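Long-range contacts in uncharacterized protein (Bacteroides ovatus, PDB 4IRT), which is of unknown function but, as a putative neuraminidase with a BNR repeat-like beta-propeller domain, may act on sialic acid-containing glycans: residues 7-12 against 403-408; 35-40 against 381-386; 140-145 against 178-183; 148-153 against 167-172. One frame throughout, in Å; residues are numbered along the deposited sequence. Where two conformers were deposited one is given.

Overall arrangement
The four contacts form two pairs on opposite sides of the beta-propeller. Interactions 1 and 2 have centres 6 Å apart and share the last sheet: strand 401-407, paired with the N-terminal strand in interaction 1, also bonds to strand 381-385, which packs on strand 34-40 in interaction 2. Interactions 3 and 4, centres 7 Å apart, share the sheet in which strands 137-143 and 151-157 are neighbours. Between the pairs the centres lie 23 to 35 Å apart, interactions 1 and 4 being the most distant. A bound 1,2-ethanediol, probably from the crystallisation liquor, lies about 4 Å from the side chain of W181 in interaction 3. No catalytic site is established here.

Interaction 1. Residues 7-12 against 403-408; sequences VEVGKG and IYVLET
V7 to G10 run antiparallel to I403-V405, the strand axes 4.6 Å apart at their closest and 156° between their directions. This is the seam of the beta-propeller: the N-terminal strand becomes an outer strand of the sheet that ends the chain, closing the ring in the Velcro fashion. V7 and V405 exchange two backbone hydrogen bonds. Further along, V9 and G10 both face I403, a classic beta bulge in which V9 N gives a 2.8 Å bond to I403 O while I403 N bonds to G10 O, approaching from above that carbonyl's plane.

On the face of V7 and V405, V9 CG2 meets V405 CG2 at 4.1 Å. V7 CG2 lies against the carboxylate of E407, 3.6 Å from its CD, an acid whose OE2 is salt-bridged to R51. I403 places CG1 anti to its carbonyl carbon (chi1 -67°), and from there CD1 reaches G12 CA at 3.9 Å. Its other branch, CG2, packs against V9 CB, and the side chain also touches Y39 and F383. With I403 cut back to an alanine, a gap is likely to open between V9, G12, Y39 and F383.

On the other face E8 and Y404 lie side by side, E8 CG 3.7 Å from Y404 CE2. Their polar ends share one water, which donates to E8 OE2 at 2.8 Å and sits 2.6 Å from Y404 OH.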
loop_
_atom_site.group_PDB
_atom_site.type_symbol
_atom_site.label_atom_id
_atom_site.label_comp_id
_atom_site.label_asym_id
_atom_site.label_seq_id
_atom_site.Cartn_x
_atom_site.Cartn_y
_atom_site.Cartn_z
ATOM N N VAL A 7 -6.882 12.898 15.372
ATOM C CA VAL A 7 -6.635 12.290 16.649
ATOM C C VAL A 7 -5.117 12.179 16.837
ATOM O O VAL A 7 -4.423 11.486 16.069
ATOM C CB VAL A 7 -7.258 10.900 16.716
ATOM C CG1 VAL A 7 -6.943 10.290 18.066
ATOM C CG2 VAL A 7 -8.757 10.991 16.465
ATOM N N GLU A 8 -4.584 12.894 17.810
ATOM C CA GLU A 8 -3.151 12.813 18.055
ATOM C C GLU A 8 -2.746 11.409 18.497
ATOM O O GLU A 8 -3.451 10.762 19.304
ATOM C CB GLU A 8 -2.729 13.810 19.109
ATOM C CG GLU A 8 -2.731 15.250 18.661
ATOM C CD GLU A 8 -2.123 16.185 19.701
ATOM O OE1 GLU A 8 -1.918 15.756 20.842
ATOM O OE2 GLU A 8 -1.852 17.349 19.366
ATOM N N VAL A 9 -1.610 10.948 17.962
ATOM C CA VAL A 9 -0.989 9.721 18.401
ATOM C C VAL A 9 0.293 10.033 19.178
ATOM O O VAL A 9 0.353 9.909 20.424
ATOM C CB VAL A 9 -0.672 8.786 17.213
ATOM C CG1 VAL A 9 -0.027 7.513 17.727
ATOM C CG2 VAL A 9 -1.911 8.491 16.403
ATOM N N GLY A 10 1.306 10.487 18.453
ATOM C CA GLY A 10 2.586 10.846 19.045
ATOM C C GLY A 10 3.552 11.344 17.980
ATOM O O GLY A 10 3.346 11.124 16.813
ATOM N N LYS A 11 4.617 12.009 18.396
ATOM C CA LYS A 11 5.585 12.519 17.449
ATOM C C LYS A 11 6.418 11.373 16.895
ATOM O O LYS A 11 6.742 10.418 17.618
ATOM C CB LYS A 11 6.459 13.568 18.107
ATOM C CG LYS A 11 5.667 14.820 18.431
ATOM C CD LYS A 11 6.514 15.934 19.002
ATOM C CE LYS A 11 5.684 17.219 19.107
ATOM N NZ LYS A 11 6.451 18.407 19.619
ATOM N N GLY A 12 6.765 11.488 15.623
ATOM C CA GLY A 12 7.538 10.465 14.936
ATOM C C GLY A 12 8.589 11.070 14.054
ATOM O O GLY A 12 8.564 12.265 13.783
ATOM N N ILE A 403 2.156 12.557 14.620
ATOM C CA ILE A 403 1.377 11.577 13.848
ATOM C C ILE A 403 -0.064 11.650 14.345
ATOM O O ILE A 403 -0.332 11.737 15.569
ATOM C CB ILE A 403 1.917 10.160 14.015
ATOM C CG1 ILE A 403 3.315 10.056 13.376
ATOM C CG2 ILE A 403 0.995 9.143 13.385
ATOM C CD1 ILE A 403 4.107 8.870 13.904
ATOM N N TYR A 404 -0.979 11.687 13.392
ATOM C CA TYR A 404 -2.421 11.654 13.687
ATOM C C TYR A 404 -3.102 10.497 13.012
ATOM O O TYR A 404 -2.651 10.024 11.947
ATOM C CB TYR A 404 -3.099 12.887 13.123
ATOM C CG TYR A 404 -2.509 14.210 13.540
ATOM C CD1 TYR A 404 -1.483 14.792 12.815
ATOM C CD2 TYR A 404 -3.009 14.895 14.638
ATOM C CE1 TYR A 404 -0.947 16.021 13.200
ATOM C CE2 TYR A 404 -2.500 16.125 15.027
ATOM C CZ TYR A 404 -1.473 16.685 14.292
ATOM O OH TYR A 404 -0.957 17.889 14.687
ATOM N N VAL A 405 -4.235 10.076 13.566
ATOM C CA VAL A 405 -5.199 9.373 12.746
ATOM C C VAL A 405 -6.254 10.396 12.332
ATOM O O VAL A 405 -6.904 11.032 13.187
ATOM C CB VAL A 405 -5.818 8.171 13.483
ATOM C CG1 VAL A 405 -6.933 7.563 12.649
ATOM C CG2 VAL A 405 -4.748 7.151 13.809
ATOM N N LEU A 406 -6.403 10.572 11.030
ATOM C CA LEU A 406 -7.407 11.452 10.506
ATOM C C LEU A 406 -8.665 10.635 10.249
ATOM O O LEU A 406 -8.692 9.713 9.386
ATOM C CB LEU A 406 -6.892 12.147 9.246
ATOM C CG LEU A 406 -7.677 13.373 8.754
ATOM C CD1 LEU A 406 -6.896 14.097 7.667
ATOM C CD2 LEU A 406 -9.031 12.973 8.203
ATOM N N GLU A 407 -9.693 10.952 11.026
ATOM C CA GLU A 407 -10.983 10.276 10.944
ATOM C C GLU A 407 -11.835 11.087 9.973
ATOM O O GLU A 407 -12.289 12.184 10.283
ATOM C CB GLU A 407 -11.624 10.211 12.331
ATOM C CG GLU A 407 -10.748 9.533 13.379
ATOM C CD GLU A 407 -11.419 9.368 14.742
ATOM O OE1 GLU A 407 -12.230 10.245 15.143
ATOM O OE2 GLU A 407 -11.129 8.355 15.411
ATOM N N THR A 408 -12.029 10.554 8.786
ATOM C CA THR A 408 -12.583 11.347 7.704
ATOM C C THR A 408 -14.095 11.406 7.809
ATOM O O THR A 408 -14.755 10.379 8.008
ATOM C CB THR A 408 -12.250 10.764 6.327
ATOM O OG1 THR A 408 -12.937 9.521 6.180
ATOM C CG2 THR A 408 -10.754 10.566 6.155
HETATM O O HOH W 1 -0.398 18.461 17.189
#

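Interaction 2. Residues 35-40 against 381-386; sequences QYISYY and HLFVQH
Q35 NE2 has two acceptors: H381 ND1, 3.1 Å away across the contact, and D370 OD2. The bond to H381 is moderately bent (152° at the hydrogen), each partner slightly tilted from the other's plane. Amide and ring stand 68° apart. An extended chain, CG anti to the backbone N (chi1 -178°), carries the amide across the gap, where OE1 accepts from R51 NH2. Were Q35 an alanine, H381 ND1 would probably lose this donor, and D370 and R51 their bonds to the amide, though R51 would keep its salt bridge to E407.

The strands belong to the first and last blades of the beta-propeller. They run roughly parallel with axes 10.0 Å apart, too far for backbone pairing, and side chains bridge two facing sheets. F383 is the main one. Its ring reaches over to I37, whose CG1 lies 3.8 Å from F383 CE2 with the two side chains crossing at about a right angle. Y39 presents CB near the plane of that ring, at its edge, 4.1 Å from F383 CZ. R24 makes a cation-pi contact with the F383 ring and also donates to S38 O, which stands 3.5 Å from F383 CE2.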
loop_
_atom_site.group_PDB
_atom_site.type_symbol
_atom_site.label_atom_id
_atom_site.label_comp_id
_atom_site.label_asym_id
_atom_site.label_seq_id
_atom_site.Cartn_x
_atom_site.Cartn_y
_atom_site.Cartn_z
ATOM N N GLN A 35 -7.837 -0.266 17.428
ATOM C CA GLN A 35 -7.037 0.117 16.277
ATOM C C GLN A 35 -5.572 0.167 16.678
ATOM O O GLN A 35 -5.231 0.673 17.758
ATOM C CB GLN A 35 -7.494 1.486 15.794
ATOM C CG GLN A 35 -6.800 2.005 14.569
ATOM C CD GLN A 35 -7.366 3.342 14.177
ATOM O OE1 GLN A 35 -7.220 4.330 14.900
ATOM N NE2 GLN A 35 -8.025 3.386 13.051
ATOM N N TYR A 36 -4.742 -0.352 15.798
ATOM C CA TYR A 36 -3.322 -0.497 15.998
ATOM C C TYR A 36 -2.589 0.357 14.999
ATOM O O TYR A 36 -3.041 0.520 13.860
ATOM C CB TYR A 36 -2.895 -1.952 15.781
ATOM C CG TYR A 36 -3.455 -2.906 16.795
ATOM C CD1 TYR A 36 -4.744 -3.446 16.655
ATOM C CD2 TYR A 36 -2.698 -3.283 17.903
ATOM C CE1 TYR A 36 -5.267 -4.300 17.612
ATOM C CE2 TYR A 36 -3.200 -4.161 18.836
ATOM C CZ TYR A 36 -4.471 -4.670 18.686
ATOM O OH TYR A 36 -4.957 -5.529 19.648
ATOM N N ILE A 37 -1.435 0.874 15.421
ATOM C CA ILE A 37 -0.633 1.745 14.586
ATOM C C ILE A 37 0.829 1.400 14.807
ATOM O O ILE A 37 1.198 0.813 15.841
ATOM C CB ILE A 37 -0.912 3.238 14.929
ATOM C CG1 ILE A 37 -0.419 4.170 13.811
ATOM C CG2 ILE A 37 -0.330 3.611 16.287
ATOM C CD1 ILE A 37 -0.882 5.601 14.021
ATOM N N SER A 38 1.672 1.749 13.846
ATOM C CA SER A 38 3.104 1.527 13.988
ATOM C C SER A 38 3.837 2.643 13.270
ATOM O O SER A 38 3.372 3.129 12.244
ATOM C CB SER A 38 3.533 0.147 13.404
ATOM O OG SER A 38 3.199 -0.002 12.034
ATOM N N TYR A 39 4.983 3.010 13.822
ATOM C CA TYR A 39 5.836 4.037 13.251
ATOM C C TYR A 39 7.188 3.989 13.887
ATOM O O TYR A 39 7.388 3.289 14.904
ATOM C CB TYR A 39 5.246 5.418 13.447
ATOM C CG TYR A 39 4.981 5.808 14.867
ATOM C CD1 TYR A 39 3.761 5.517 15.467
ATOM C CD2 TYR A 39 5.924 6.542 15.600
ATOM C CE1 TYR A 39 3.485 5.920 16.771
ATOM C CE2 TYR A 39 5.652 6.947 16.902
ATOM C CZ TYR A 39 4.433 6.598 17.473
ATOM O OH TYR A 39 4.148 7.012 18.746
ATOM N N TYR A 40 8.143 4.703 13.268
ATOM C CA TYR A 40 9.428 4.938 13.898
ATOM C C TYR A 40 9.426 6.267 14.647
ATOM O O TYR A 40 9.007 7.297 14.096
ATOM C CB TYR A 40 10.520 4.988 12.858
ATOM C CG TYR A 40 10.804 3.715 12.088
ATOM C CD1 TYR A 40 11.417 2.637 12.701
ATOM C CD2 TYR A 40 10.540 3.630 10.718
ATOM C CE1 TYR A 40 11.680 1.476 11.998
ATOM C CE2 TYR A 40 10.810 2.479 9.992
ATOM C CZ TYR A 40 11.421 1.405 10.636
ATOM O OH TYR A 40 11.726 0.239 9.953
ATOM N N HIS A 381 -10.045 5.994 7.979
ATOM C CA HIS A 381 -9.052 6.557 8.884
ATOM C C HIS A 381 -7.729 6.510 8.168
ATOM O O HIS A 381 -7.347 5.464 7.612
ATOM C CB HIS A 381 -8.985 5.762 10.180
ATOM C CG HIS A 381 -10.159 5.979 11.090
ATOM N ND1 HIS A 381 -10.147 5.571 12.405
ATOM C CD2 HIS A 381 -11.382 6.544 10.886
ATOM C CE1 HIS A 381 -11.305 5.869 12.976
ATOM N NE2 HIS A 381 -12.077 6.455 12.074
ATOM N N LEU A 382 -7.068 7.658 8.156
ATOM C CA LEU A 382 -5.776 7.836 7.513
ATOM C C LEU A 382 -4.666 8.072 8.531
ATOM O O LEU A 382 -4.832 8.823 9.516
ATOM C CB LEU A 382 -5.843 9.034 6.557
ATOM C CG LEU A 382 -6.855 9.007 5.421
ATOM C CD1 LEU A 382 -6.965 10.352 4.718
ATOM C CD2 LEU A 382 -6.430 7.944 4.423
ATOM N N PHE A 383 -3.506 7.484 8.236
ATOM C CA PHE A 383 -2.239 7.780 8.899
ATOM C C PHE A 383 -1.708 9.093 8.324
ATOM O O PHE A 383 -1.343 9.167 7.146
ATOM C CB PHE A 383 -1.228 6.639 8.651
ATOM C CG PHE A 383 0.082 6.759 9.439
ATOM C CD1 PHE A 383 1.028 7.745 9.128
ATOM C CD2 PHE A 383 0.374 5.891 10.484
ATOM C CE1 PHE A 383 2.233 7.866 9.851
ATOM C CE2 PHE A 383 1.569 5.995 11.188
ATOM C CZ PHE A 383 2.508 6.991 10.892
ATOM N N VAL A 384 -1.639 10.124 9.150
ATOM C CA VAL A 384 -1.269 11.467 8.684
ATOM C C VAL A 384 -0.103 11.998 9.529
ATOM O O VAL A 384 -0.187 12.050 10.740
ATOM C CB VAL A 384 -2.473 12.408 8.767
ATOM C CG1 VAL A 384 -2.078 13.846 8.453
ATOM C CG2 VAL A 384 -3.541 11.951 7.781
ATOM N N GLN A 385 0.959 12.426 8.855
ATOM C CA GLN A 385 2.149 12.986 9.496
ATOM C C GLN A 385 2.901 13.789 8.440
ATOM O O GLN A 385 3.094 13.319 7.325
ATOM C CB GLN A 385 3.079 11.879 9.984
ATOM C CG GLN A 385 4.254 12.406 10.747
ATOM C CD GLN A 385 5.354 11.419 10.961
ATOM O OE1 GLN A 385 5.413 10.366 10.332
ATOM N NE2 GLN A 385 6.254 11.762 11.867
ATOM N N HIS A 386 3.297 14.999 8.805
ATOM C CA HIS A 386 4.200 15.794 7.963
ATOM C C HIS A 386 5.586 15.137 7.956
ATOM O O HIS A 386 6.163 14.928 9.015
ATOM C CB HIS A 386 4.328 17.182 8.569
ATOM C CG HIS A 386 5.269 18.066 7.822
ATOM N ND1 HIS A 386 4.836 19.047 6.960
ATOM C CD2 HIS A 386 6.619 18.101 7.792
ATOM C CE1 HIS A 386 5.891 19.670 6.448
ATOM N NE2 HIS A 386 6.985 19.124 6.952
#

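Interaction 3. Residues 140-145 against 178-183; sequences VYRSGS and NAYWQL
W181 is the main side chain in this contact between two neighbouring beta-propeller blades, reaching from strand 178-185 to V140, Y141 and R142 of strand 137-143. The strands run nearly antiparallel, with axes 9.4 Å apart, and no hydrogen bond joins the two segments; the union is by side-chain packing.

The packing contacts come first. A methyl of V140, CG1, rests against the pyrrole end of the indole, 3.6 Å from W181 NE1 and oblique to the ring, while the second methyl of V140, CG2, meets L183 CD2 at 4.3 Å. At the six-membered end of the indole, R142 CB sits 3.8 Å from W181 CH2, with R142 CG close behind. W181 holds CG between its backbone N and carbonyl carbon (chi1 55°), which swings the indole across to the neighbouring strand. Its outer edge there turns to the main chain, with R142 CA in the ring plane. L151 and L193, from further strands, pack on the same tryptophan.

One polar group touches the ring: Y141 O stands 3.8 Å from W181 CZ2, an oblique approach.

The third kind of contact is a guanidinium beside a phenol. In one of its two conformers R142 is bent at its third torsion (77°), which turns its end toward Y180; the side chains cross obliquely, with guanidinium and ring planes 63° apart. R142 NH1 comes to 3.9 Å from Y180 CE1, and that ring carbon lies near the plane of the guanidinium, at its edge.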
loop_
_atom_site.group_PDB
_atom_site.type_symbol
_atom_site.label_atom_id
_atom_site.label_comp_id
_atom_site.label_asym_id
_atom_site.label_seq_id
_atom_site.Cartn_x
_atom_site.Cartn_y
_atom_site.Cartn_z
ATOM N N VAL A 140 3.572 -10.694 1.294
ATOM C CA VAL A 140 4.194 -10.522 0.002
ATOM C C VAL A 140 5.416 -9.629 0.165
ATOM O O VAL A 140 5.393 -8.670 0.949
ATOM C CB VAL A 140 3.259 -9.921 -1.057
ATOM C CG1 VAL A 140 4.015 -9.748 -2.362
ATOM C CG2 VAL A 140 2.053 -10.804 -1.268
ATOM N N TYR A 141 6.477 -9.954 -0.569
ATOM C CA TYR A 141 7.662 -9.106 -0.580
ATOM C C TYR A 141 8.406 -9.278 -1.893
ATOM O O TYR A 141 8.118 -10.213 -2.648
ATOM C CB TYR A 141 8.565 -9.422 0.627
ATOM C CG TYR A 141 9.209 -10.808 0.660
ATOM C CD1 TYR A 141 8.483 -11.908 1.077
ATOM C CD2 TYR A 141 10.530 -11.012 0.274
ATOM C CE1 TYR A 141 9.047 -13.166 1.125
ATOM C CE2 TYR A 141 11.109 -12.271 0.330
ATOM C CZ TYR A 141 10.357 -13.355 0.757
ATOM O OH TYR A 141 10.901 -14.634 0.824
ATOM N N ARG A 142 9.342 -8.357 -2.128
ATOM C CA ARG A 142 10.249 -8.440 -3.271
ATOM C C ARG A 142 11.574 -9.023 -2.799
ATOM O O ARG A 142 12.223 -8.517 -1.871
ATOM C CB ARG A 142 10.523 -7.084 -3.943
ATOM C CG ARG A 142 11.392 -7.222 -5.196
ATOM C CD ARG A 142 11.854 -5.910 -5.821
ATOM N NE ARG A 142 12.954 -5.270 -5.107
ATOM C CZ ARG A 142 13.360 -4.019 -5.339
ATOM N NH1 ARG A 142 12.769 -3.301 -6.287
ATOM N NH2 ARG A 142 14.355 -3.491 -4.647
ATOM N N SER A 143 11.966 -10.112 -3.435
ATOM C CA SER A 143 13.232 -10.745 -3.142
ATOM C C SER A 143 14.260 -10.392 -4.205
ATOM O O SER A 143 13.995 -10.541 -5.406
ATOM C CB SER A 143 13.075 -12.268 -3.128
ATOM O OG SER A 143 14.333 -12.863 -2.838
ATOM N N GLY A 144 15.447 -9.967 -3.775
ATOM C CA GLY A 144 16.571 -9.749 -4.713
ATOM C C GLY A 144 17.313 -8.469 -4.369
ATOM O O GLY A 144 16.771 -7.582 -3.722
ATOM N N SER A 145 18.571 -8.410 -4.783
ATOM C CA SER A 145 19.402 -7.219 -4.623
ATOM C C SER A 145 20.026 -6.880 -5.978
ATOM O O SER A 145 20.009 -7.707 -6.896
ATOM C CB SER A 145 20.519 -7.473 -3.591
ATOM O OG SER A 145 19.996 -7.830 -2.311
ATOM N N ASN A 178 11.579 -5.836 -14.653
ATOM C CA ASN A 178 11.039 -5.899 -13.326
ATOM C C ASN A 178 9.536 -5.600 -13.379
ATOM O O ASN A 178 9.012 -5.085 -14.380
ATOM C CB ASN A 178 11.741 -4.884 -12.403
ATOM C CG ASN A 178 13.178 -5.259 -12.076
ATOM O OD1 ASN A 178 14.120 -4.576 -12.459
ATOM N ND2 ASN A 178 13.343 -6.337 -11.378
ATOM N N ALA A 179 8.871 -5.888 -12.268
ATOM C CA ALA A 179 7.497 -5.443 -12.007
ATOM C C ALA A 179 7.430 -4.709 -10.676
ATOM O O ALA A 179 8.271 -4.953 -9.798
ATOM C CB ALA A 179 6.574 -6.635 -11.981
ATOM N N TYR A 180 6.432 -3.816 -10.542
ATOM C CA TYR A 180 6.047 -3.194 -9.287
ATOM C C TYR A 180 4.567 -3.373 -9.141
ATOM O O TYR A 180 3.803 -2.986 -10.032
ATOM C CB TYR A 180 6.395 -1.712 -9.255
ATOM C CG TYR A 180 7.872 -1.512 -9.271
ATOM C CD1 TYR A 180 8.601 -1.496 -8.081
ATOM C CD2 TYR A 180 8.542 -1.359 -10.461
ATOM C CE1 TYR A 180 9.987 -1.333 -8.096
ATOM C CE2 TYR A 180 9.919 -1.195 -10.491
ATOM C CZ TYR A 180 10.633 -1.192 -9.305
ATOM O OH TYR A 180 11.998 -1.045 -9.368
ATOM N N TRP A 181 4.181 -3.966 -8.016
ATOM C CA TRP A 181 2.829 -4.454 -7.811
ATOM C C TRP A 181 2.140 -3.831 -6.613
ATOM O O TRP A 181 2.766 -3.209 -5.785
ATOM C CB TRP A 181 2.844 -5.986 -7.645
ATOM C CG TRP A 181 3.774 -6.461 -6.543
ATOM C CD1 TRP A 181 3.528 -6.520 -5.223
ATOM C CD2 TRP A 181 5.128 -6.927 -6.730
ATOM N NE1 TRP A 181 4.660 -6.982 -4.539
ATOM C CE2 TRP A 181 5.643 -7.252 -5.464
ATOM C CE3 TRP A 181 5.942 -7.078 -7.853
ATOM C CZ2 TRP A 181 6.945 -7.703 -5.287
ATOM C CZ3 TRP A 181 7.210 -7.542 -7.690
ATOM C CH2 TRP A 181 7.718 -7.841 -6.407
ATOM N N GLN A 182 0.832 -4.044 -6.548
ATOM C CA GLN A 182 -0.020 -3.776 -5.384
ATOM C C GLN A 182 -1.165 -4.778 -5.356
ATOM O O GLN A 182 -1.534 -5.347 -6.397
ATOM C CB GLN A 182 -0.564 -2.319 -5.390
ATOM C CG GLN A 182 -1.256 -1.889 -6.697
ATOM C CD GLN A 182 -0.317 -1.338 -7.748
ATOM O OE1 GLN A 182 0.752 -0.791 -7.442
ATOM N NE2 GLN A 182 -0.707 -1.492 -9.024
ATOM N N LEU A 183 -1.670 -5.053 -4.160
ATOM C CA LEU A 183 -2.690 -6.067 -3.950
ATOM C C LEU A 183 -3.756 -5.553 -3.025
ATOM O O LEU A 183 -3.580 -4.527 -2.365
ATOM C CB LEU A 183 -2.115 -7.356 -3.339
ATOM C CG LEU A 183 -1.009 -8.027 -4.129
ATOM C CD1 LEU A 183 0.352 -7.517 -3.712
ATOM C CD2 LEU A 183 -0.983 -9.524 -3.989
#

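Interaction 4. Residues 148-153 against 167-172; sequences RGNLVM and QDILID. With EDO (1,2-ethanediol), chain K.
The outermost strand of a four-stranded propeller blade ends here, where M153 and Q167 form an antiparallel hydrogen-bonded pair, Q167 N reaching M153 O at 3.2 Å. Beyond it the chain leaves the sheet. N150 ND2 takes hold of the departing loop by a bond to D168 O, 2.8 Å long, nearly along the C=O axis and in the amide plane; CG anti to its backbone N (chi1 -177°) swings the amide toward the loop.

That loop leads on to the first strand of the next blade, and its leucine and isoleucine pack back on this one. L170 CD2 lies 3.8 Å from CE of M153, a selenomethionine, and L151 CD1 meets I171 CD1 at 3.9 Å.

One water bridges the two backbones: it lies 2.6 Å from L151 O and 2.8 Å from N150 OD1, and accepts from L170 N at 2.9 Å. Beside it, O2 of a bound 1,2-ethanediol accepts from L151 N and donates to I171 O at 2.7 Å, while its O1 donates to G149 O.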
loop_
_atom_site.group_PDB
_atom_site.type_symbol
_atom_site.label_atom_id
_atom_site.label_comp_id
_atom_site.label_asym_id
_atom_site.label_seq_id
_atom_site.Cartn_x
_atom_site.Cartn_y
_atom_site.Cartn_z
ATOM N N ARG A 148 17.739 -7.131 -9.033
ATOM C CA ARG A 148 16.853 -8.285 -9.094
ATOM C C ARG A 148 15.646 -8.071 -8.200
ATOM O O ARG A 148 15.708 -7.439 -7.155
ATOM C CB ARG A 148 17.530 -9.617 -8.718
ATOM C CG ARG A 148 18.517 -10.144 -9.753
ATOM C CD ARG A 148 19.917 -9.704 -9.388
ATOM N NE ARG A 148 20.878 -9.815 -10.471
ATOM C CZ ARG A 148 22.187 -9.608 -10.323
ATOM N NH1 ARG A 148 22.696 -9.287 -9.130
ATOM N NH2 ARG A 148 22.992 -9.728 -11.370
ATOM N N GLY A 149 14.547 -8.656 -8.636
ATOM C CA GLY A 149 13.284 -8.480 -8.025
ATOM C C GLY A 149 12.495 -9.689 -8.463
ATOM O O GLY A 149 12.617 -10.167 -9.651
ATOM N N ASN A 150 11.785 -10.243 -7.489
ATOM C CA ASN A 150 10.820 -11.296 -7.723
ATOM C C ASN A 150 9.773 -11.245 -6.638
ATOM O O ASN A 150 10.099 -11.099 -5.469
ATOM C CB ASN A 150 11.487 -12.671 -7.725
ATOM C CG ASN A 150 10.495 -13.798 -8.037
ATOM O OD1 ASN A 150 9.782 -13.754 -9.044
ATOM N ND2 ASN A 150 10.448 -14.802 -7.173
ATOM N N LEU A 151 8.513 -11.365 -7.026
ATOM C CA LEU A 151 7.422 -11.374 -6.053
ATOM C C LEU A 151 7.349 -12.719 -5.339
ATOM O O LEU A 151 7.166 -13.758 -5.976
ATOM C CB LEU A 151 6.083 -11.108 -6.756
ATOM C CG LEU A 151 4.843 -10.913 -5.872
ATOM C CD1 LEU A 151 3.765 -10.188 -6.679
ATOM C CD2 LEU A 151 4.306 -12.239 -5.328
ATOM N N VAL A 152 7.472 -12.700 -4.006
ATOM C CA VAL A 152 7.332 -13.910 -3.214
ATOM C C VAL A 152 6.124 -13.759 -2.294
ATOM O O VAL A 152 5.937 -12.712 -1.682
ATOM C CB VAL A 152 8.592 -14.164 -2.380
ATOM C CG1 VAL A 152 8.454 -15.383 -1.494
ATOM C CG2 VAL A 152 9.796 -14.292 -3.308
HETATM N N MSE A 153 5.340 -14.828 -2.211
HETATM C CA MSE A 153 4.071 -14.840 -1.519
HETATM C C MSE A 153 3.973 -16.043 -0.615
HETATM O O MSE A 153 4.143 -17.208 -1.028
HETATM C CB MSE A 153 2.947 -14.788 -2.561
HETATM C CG MSE A 153 1.555 -14.976 -1.974
HETATM SE SE MSE A 153 0.153 -14.964 -3.352
HETATM C CE MSE A 153 0.312 -13.129 -4.004
ATOM N N GLN A 167 3.463 -18.834 -3.671
ATOM C CA GLN A 167 4.076 -18.775 -4.989
ATOM C C GLN A 167 5.519 -18.328 -4.887
ATOM O O GLN A 167 5.825 -17.329 -4.232
ATOM C CB GLN A 167 3.328 -17.842 -5.942
ATOM C CG GLN A 167 1.886 -18.209 -6.263
ATOM C CD GLN A 167 1.709 -19.505 -7.041
ATOM O OE1 GLN A 167 2.650 -20.049 -7.605
ATOM N NE2 GLN A 167 0.487 -20.014 -7.058
ATOM N N ASP A 168 6.365 -19.116 -5.529
ATOM C CA ASP A 168 7.775 -18.818 -5.757
ATOM C C ASP A 168 7.947 -17.948 -6.980
ATOM O O ASP A 168 8.807 -17.078 -6.992
ATOM C CB ASP A 168 8.540 -20.130 -6.013
ATOM C CG ASP A 168 8.786 -20.904 -4.747
ATOM O OD1 ASP A 168 9.422 -20.321 -3.849
ATOM O OD2 ASP A 168 8.358 -22.088 -4.646
ATOM N N ILE A 169 7.216 -18.258 -8.047
ATOM C CA ILE A 169 7.215 -17.392 -9.221
ATOM C C ILE A 169 5.804 -17.158 -9.773
ATOM O O ILE A 169 5.206 -18.023 -10.442
ATOM C CB ILE A 169 8.141 -17.897 -10.339
ATOM C CG1 ILE A 169 9.502 -18.350 -9.775
ATOM C CG2 ILE A 169 8.342 -16.785 -11.357
ATOM C CD1 ILE A 169 10.524 -18.694 -10.833
ATOM N N LEU A 170 5.297 -15.963 -9.505
ATOM C CA LEU A 170 3.974 -15.565 -9.911
ATOM C C LEU A 170 4.039 -14.631 -11.110
ATOM O O LEU A 170 3.316 -14.832 -12.079
ATOM C CB LEU A 170 3.278 -14.877 -8.737
ATOM C CG LEU A 170 1.847 -14.417 -8.953
ATOM C CD1 LEU A 170 0.968 -15.532 -9.518
ATOM C CD2 LEU A 170 1.289 -13.931 -7.622
ATOM N N ILE A 171 4.923 -13.624 -11.035
ATOM C CA ILE A 171 5.159 -12.686 -12.129
ATOM C C ILE A 171 6.592 -12.905 -12.592
ATOM O O ILE A 171 7.525 -12.879 -11.788
ATOM C CB ILE A 171 4.953 -11.230 -11.705
ATOM C CG1 ILE A 171 3.547 -10.981 -11.162
ATOM C CG2 ILE A 171 5.169 -10.286 -12.867
ATOM C CD1 ILE A 171 3.393 -9.605 -10.536
ATOM N N ASP A 172 6.752 -13.173 -13.889
ATOM C CA ASP A 172 8.030 -13.540 -14.464
ATOM C C ASP A 172 8.540 -12.393 -15.324
ATOM O O ASP A 172 7.957 -12.087 -16.358
ATOM C CB ASP A 172 7.858 -14.815 -15.315
ATOM C CG ASP A 172 9.173 -15.426 -15.765
ATOM O OD1 ASP A 172 10.273 -14.891 -15.460
ATOM O OD2 ASP A 172 9.093 -16.481 -16.441
HETATM C C1 EDO K . 8.924 -9.615 -11.764
HETATM O O1 EDO K . 10.333 -9.809 -11.657
HETATM C C2 EDO K . 8.266 -9.750 -10.382
HETATM O O2 EDO K . 8.335 -11.090 -9.881
HETATM O O HOH W 2 7.015 -13.874 -8.588
#